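Protein (adenylosuccinate lyase) (PDB 1C3C) catalyses two eliminations of purine biosynthesis, releasing fumarate from SAICAR to give AICAR and from adenylosuccinate to give AMP. Local coordinates at residues L105-A108 with G109-L113; N328-R331 with N332-V335. One frame throughout, in Å; residues are numbered along the deposited sequence.

How the contacts relate
The chain reaches contact 1 first, inside the long helix 93-129, and contact 2 much later, where helix 303-332 runs out into strand 334-335. Each joins neighbouring turns of one continuous stretch, so neither closes a loop; they stand in series, without nesting or crossing. Their centres are 25 Å apart and their nearest atoms about 12 Å, with no touch between them. What relates them is the packing of their two helices: Ile111 and Leu112 of contact 1 lie against Tyr320 of helix 303-332, while Val330 of contact 2 lies against Phe119, Val122 and Val126, farther along helix 93-129. Both helices belong to the long-helix bundle at the centre of the subunit.

Contact 1: residues L105-A108 with G109-L113; sequences LVEA and GKILL
Two successive turns of the long helix 93-129 meet here, with Val106 and Glu107 reaching Lys110 and Ile111. Regular i to i+4 bonds carry the backbone, from Gly109 N to Leu105 O (2.9 Å) through Leu112 N to Ala108 O (2.8 Å, nearly straight at 168°). On the outer side Lys110 runs alongside Val106, its extended chain laying CE 3.7 Å from Val106 CG1. The carboxylate of Glu107 and the ammonium of Lys110 do not touch; a water spans them, donating to Glu107 OE1 at 2.7 Å and accepting from Lys110 NZ at 3.0 Å. Glu107 starts with CG anti to its own N (chi1 -179°) and bends at chi2, which brings OE2 obliquely across Ile111, 3.7 Å from its CG1. Ile111 CG1 also lies 3.4 Å from Glu107 O. Cutting Ile111 back to an alanine would probably set the Glu107 carboxylate freer to turn, with the CG1 and CD1 contacts to OE2 gone, and open a gap beside Met9 and Tyr320. Around this rod, Ala108, Ile111 and Leu112 face helices 9-12 and 303-332, Leu112 and Leu113 meet helix 149-173, and Leu105 and Val106 lie against Val174.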
ATOM      1  N   LEU A 105      18.986 -14.254   1.493  1.00  9.98           N
ATOM      2  CA  LEU A 105      18.859 -12.825   1.120  1.00  9.89           C
ATOM      3  C   LEU A 105      20.218 -12.175   0.901  1.00 10.37           C
ATOM      4  O   LEU A 105      20.327 -11.246   0.091  1.00 10.30           O
ATOM      5  CB  LEU A 105      18.040 -12.113   2.204  1.00 10.17           C
ATOM      6  CG  LEU A 105      16.563 -12.576   2.290  1.00 10.81           C
ATOM      7  CD1 LEU A 105      15.899 -11.764   3.426  1.00 12.19           C
ATOM      8  CD2 LEU A 105      15.838 -12.322   0.975  1.00 12.32           C
ATOM      9  N   VAL A 106      21.230 -12.643   1.636  1.00  9.98           N
ATOM     10  CA  VAL A 106      22.608 -12.182   1.344  1.00 10.40           C
ATOM     11  C   VAL A 106      23.018 -12.619  -0.055  1.00 10.23           C
ATOM     12  O   VAL A 106      23.539 -11.802  -0.827  1.00 10.37           O
ATOM     13  CB  VAL A 106      23.593 -12.699   2.427  1.00  9.90           C
ATOM     14  CG1 VAL A 106      25.031 -12.397   1.998  1.00 11.34           C
ATOM     15  CG2 VAL A 106      23.305 -11.967   3.731  1.00  9.41           C
ATOM     16  N   GLU A 107      22.828 -13.875  -0.408  1.00 10.55           N
ATOM     17  CA  GLU A 107      23.249 -14.348  -1.752  1.00 12.66           C
ATOM     18  C   GLU A 107      22.417 -13.678  -2.846  1.00 11.46           C
ATOM     19  O   GLU A 107      22.995 -13.290  -3.864  1.00 11.95           O
ATOM     20  CB  GLU A 107      23.147 -15.876  -1.818  1.00 17.02           C
ATOM     21  CG  GLU A 107      23.590 -16.450  -3.183  1.00 23.45           C
ATOM     22  CD  GLU A 107      25.001 -16.032  -3.569  1.00 29.15           C
ATOM     23  OE1 GLU A 107      25.900 -15.835  -2.705  1.00 30.89           O
ATOM     24  OE2 GLU A 107      25.248 -15.847  -4.788  1.00 32.75           O
ATOM     25  N   ALA A 108      21.114 -13.533  -2.662  1.00 10.30           N
ATOM     26  CA  ALA A 108      20.294 -12.831  -3.684  1.00  9.55           C
ATOM     27  C   ALA A 108      20.796 -11.400  -3.796  1.00  9.79           C
ATOM     28  O   ALA A 108      20.845 -10.814  -4.894  1.00  9.94           O
ATOM     29  CB  ALA A 108      18.819 -12.829  -3.264  1.00  9.78           C
ATOM     30  N   GLY A 109      21.090 -10.762  -2.647  1.00  9.69           N
ATOM     31  CA  GLY A 109      21.608  -9.387  -2.648  1.00 10.31           C
ATOM     32  C   GLY A 109      22.875  -9.258  -3.480  1.00 10.84           C
ATOM     33  O   GLY A 109      23.041  -8.286  -4.245  1.00 11.18           O
ATOM     34  N   LYS A 110      23.832 -10.174  -3.290  1.00 11.40           N
ATOM     35  CA  LYS A 110      25.071 -10.143  -4.049  1.00 12.39           C
ATOM     36  C   LYS A 110      24.830 -10.367  -5.536  1.00 11.81           C
ATOM     37  O   LYS A 110      25.510  -9.729  -6.362  1.00 12.71           O
ATOM     38  CB  LYS A 110      26.014 -11.249  -3.501  1.00 14.66           C
ATOM     39  CG  LYS A 110      26.543 -10.870  -2.092  1.00 17.92           C
ATOM     40  CD  LYS A 110      27.417 -12.047  -1.625  1.00 20.58           C
ATOM     41  CE  LYS A 110      27.964 -11.837  -0.205  1.00 23.41           C
ATOM     42  NZ  LYS A 110      28.731 -13.116   0.135  1.00 25.84           N
ATOM     43  N   ILE A 111      23.883 -11.229  -5.905  1.00 11.86           N
ATOM     44  CA  ILE A 111      23.531 -11.407  -7.323  1.00 12.26           C
ATOM     45  C   ILE A 111      22.964 -10.110  -7.892  1.00 11.93           C
ATOM     46  O   ILE A 111      23.329  -9.627  -8.978  1.00 11.90           O
ATOM     47  CB  ILE A 111      22.537 -12.582  -7.499  1.00 12.47           C
ATOM     48  CG1 ILE A 111      23.271 -13.898  -7.223  1.00 13.33           C
ATOM     49  CG2 ILE A 111      21.955 -12.564  -8.930  1.00 12.39           C
ATOM     50  CD1 ILE A 111      22.386 -15.125  -7.014  1.00 14.14           C
ATOM     51  N   LEU A 112      22.035  -9.530  -7.118  1.00 10.83           N
ATOM     52  CA  LEU A 112      21.455  -8.244  -7.512  1.00 10.70           C
ATOM     53  C   LEU A 112      22.516  -7.161  -7.649  1.00 11.15           C
ATOM     54  O   LEU A 112      22.493  -6.334  -8.571  1.00 12.04           O
ATOM     55  CB  LEU A 112      20.428  -7.908  -6.440  1.00 10.95           C
ATOM     56  CG  LEU A 112      18.953  -8.158  -6.487  1.00 12.13           C
ATOM     57  CD1 LEU A 112      18.233  -8.540  -7.754  1.00 11.89           C
ATOM     58  CD2 LEU A 112      18.277  -8.436  -5.177  1.00 10.60           C
ATOM     59  N   LEU A 113      23.441  -7.098  -6.695  1.00 10.85           N
ATOM     60  CA  LEU A 113      24.442  -6.029  -6.634  1.00 10.89           C
ATOM     61  C   LEU A 113      25.346  -6.168  -7.837  1.00 11.66           C
ATOM     62  O   LEU A 113      25.659  -5.169  -8.491  1.00 12.73           O
ATOM     63  CB  LEU A 113      25.235  -6.178  -5.308  1.00 10.88           C
ATOM     64  CG  LEU A 113      26.392  -5.152  -5.144  1.00 12.30           C
ATOM     65  CD1 LEU A 113      25.870  -3.716  -5.100  1.00 12.63           C
ATOM     66  CD2 LEU A 113      27.144  -5.475  -3.834  1.00 13.46           C
TER
HETATM   67  O   HOH W   1      26.574 -15.131  -0.189  1.00 23.76           O

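Contact 2: residues N328-R331 with N332-V335; sequences NVVR and NMKV
Val329 O takes two backbone N-H groups at once, both weakly: Met333 N at 2.8 Å, with a strongly bent N-H...O angle of 122°, and Asn332 N at 3.4 Å. Asn332 N gives its better bond to Asn328 O, 3.0 Å away, so its proton is shared between the carbonyls three and four residues back. That sharing marks the last turn of the helix, and Met333 is the first residue to leave helical geometry. Its side chain turns back beside the turn it has just left. Met333 CG sits between the backbone N and the carbonyl carbon (chi1 64°), a cramped start that places it 3.6 Å from Val330 O. From there the chain runs straight out alongside Val330, pointing the same way, until Met333 CE comes 4.2 Å from Val330 CG1. A water lies 2.9 Å from both Val330 O and Met333 O and can donate to either, but other acceptors nearby compete for its two protons. On the exposed side Arg331 and Asn332 run side by side, with Arg331 CD 4.0 Å from Asn332 ND2 and the guanidinium and amide planes turned 43° apart. Inward, Val329 and Met333 share Ile239 of helix 216-242, and Val330 packs on helix 93-129. The whole is a helix C-terminus passing directly into an extended strand: Lys334 bonds through its backbone to Glu251, pairing strand 334-335 antiparallel with 250-251 at one end of the central helical bundle characteristic of the fumarase/aspartase superfamily.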
ATOM      1  N   ASN A 328      19.819  -4.601 -20.815  1.00 12.28           N
ATOM      2  CA  ASN A 328      19.802  -4.893 -22.272  1.00 14.31           C
ATOM      3  C   ASN A 328      19.049  -3.803 -23.023  1.00 13.24           C
ATOM      4  O   ASN A 328      19.480  -3.427 -24.119  1.00 13.36           O
ATOM      5  CB  ASN A 328      19.145  -6.258 -22.549  1.00 18.29           C
ATOM      6  CG  ASN A 328      19.145  -6.513 -24.057  1.00 23.04           C
ATOM      7  OD1 ASN A 328      18.161  -6.463 -24.814  1.00 26.49           O
ATOM      8  ND2 ASN A 328      20.362  -6.712 -24.555  1.00 25.57           N
ATOM      9  N   VAL A 329      17.931  -3.297 -22.483  1.00 12.28           N
ATOM     10  CA  VAL A 329      17.265  -2.173 -23.155  1.00 12.16           C
ATOM     11  C   VAL A 329      18.229  -1.008 -23.390  1.00 12.37           C
ATOM     12  O   VAL A 329      18.354  -0.499 -24.523  1.00 13.39           O
ATOM     13  CB  VAL A 329      16.042  -1.721 -22.322  1.00 12.22           C
ATOM     14  CG1 VAL A 329      15.424  -0.411 -22.846  1.00 12.71           C
ATOM     15  CG2 VAL A 329      15.016  -2.858 -22.403  1.00 11.02           C
ATOM     16  N   VAL A 330      18.936  -0.553 -22.355  1.00 11.53           N
ATOM     17  CA  VAL A 330      19.730   0.678 -22.480  1.00 12.30           C
ATOM     18  C   VAL A 330      20.973   0.374 -23.336  1.00 12.84           C
ATOM     19  O   VAL A 330      21.370   1.187 -24.174  1.00 13.72           O
ATOM     20  CB  VAL A 330      20.168   1.186 -21.094  1.00 12.73           C
ATOM     21  CG1 VAL A 330      21.143   2.372 -21.241  1.00 14.01           C
ATOM     22  CG2 VAL A 330      18.940   1.640 -20.314  1.00 13.12           C
ATOM     23  N   ARG A 331      21.538  -0.814 -23.164  1.00 12.65           N
ATOM     24  CA  ARG A 331      22.679  -1.222 -23.978  1.00 14.35           C
ATOM     25  C   ARG A 331      22.367  -1.193 -25.476  1.00 14.49           C
ATOM     26  O   ARG A 331      23.236  -0.758 -26.266  1.00 15.22           O
ATOM     27  CB  ARG A 331      23.152  -2.642 -23.604  1.00 16.10           C
ATOM     28  CG  ARG A 331      24.541  -2.915 -24.253  1.00 19.19           C
ATOM     29  CD  ARG A 331      24.831  -4.389 -24.118  1.00 23.08           C
ATOM     30  NE  ARG A 331      24.849  -4.983 -22.784  1.00 25.48           N
ATOM     31  CZ  ARG A 331      25.858  -4.956 -21.927  1.00 27.42           C
ATOM     32  NH1 ARG A 331      26.984  -4.303 -22.233  1.00 29.53           N
ATOM     33  NH2 ARG A 331      25.821  -5.561 -20.741  1.00 28.24           N
ATOM     34  N   ASN A 332      21.210  -1.706 -25.878  1.00 14.46           N
ATOM     35  CA  ASN A 332      20.940  -1.963 -27.300  1.00 15.27           C
ATOM     36  C   ASN A 332      19.864  -1.069 -27.882  1.00 14.71           C
ATOM     37  O   ASN A 332      19.541  -1.195 -29.085  1.00 14.45           O
ATOM     38  CB  ASN A 332      20.530  -3.446 -27.465  1.00 16.90           C
ATOM     39  CG  ASN A 332      21.744  -4.336 -27.165  1.00 19.36           C
ATOM     40  OD1 ASN A 332      22.830  -4.105 -27.696  1.00 20.05           O
ATOM     41  ND2 ASN A 332      21.578  -5.306 -26.278  1.00 20.25           N
ATOM     42  N   MET A 333      19.333  -0.134 -27.106  1.00 13.38           N
ATOM     43  CA  MET A 333      18.304   0.745 -27.682  1.00 14.11           C
ATOM     44  C   MET A 333      18.923   1.571 -28.827  1.00 14.61           C
ATOM     45  O   MET A 333      20.097   1.977 -28.804  1.00 14.94           O
ATOM     46  CB  MET A 333      17.682   1.673 -26.636  1.00 13.99           C
ATOM     47  CG  MET A 333      18.580   2.686 -25.980  1.00 11.94           C
ATOM     48  SD  MET A 333      17.782   3.670 -24.597  1.00  7.98           S
ATOM     49  CE  MET A 333      19.255   4.630 -24.178  1.00 15.09           C
ATOM     50  N   LYS A 334      18.088   1.832 -29.843  1.00 14.54           N
ATOM     51  CA  LYS A 334      18.484   2.802 -30.866  1.00 15.84           C
ATOM     52  C   LYS A 334      18.250   4.231 -30.397  1.00 15.93           C
ATOM     53  O   LYS A 334      17.193   4.509 -29.810  1.00 17.72           O
ATOM     54  CB  LYS A 334      17.647   2.562 -32.130  1.00 17.52           C
ATOM     55  N   VAL A 335      19.185   5.112 -30.646  1.00 14.43           N
ATOM     56  CA  VAL A 335      19.095   6.509 -30.220  1.00 14.87           C
ATOM     57  C   VAL A 335      19.110   7.353 -31.506  1.00 14.79           C
ATOM     58  O   VAL A 335      20.086   7.273 -32.259  1.00 14.59           O
ATOM     59  CB  VAL A 335      20.252   6.904 -29.293  1.00 15.30           C
ATOM     60  CG1 VAL A 335      20.243   8.376 -28.964  1.00 15.97           C
ATOM     61  CG2 VAL A 335      20.116   6.091 -27.976  1.00 14.57           C
TER
HETATM   62  O   HOH W   2      21.974   2.410 -26.689  1.00 21.70           O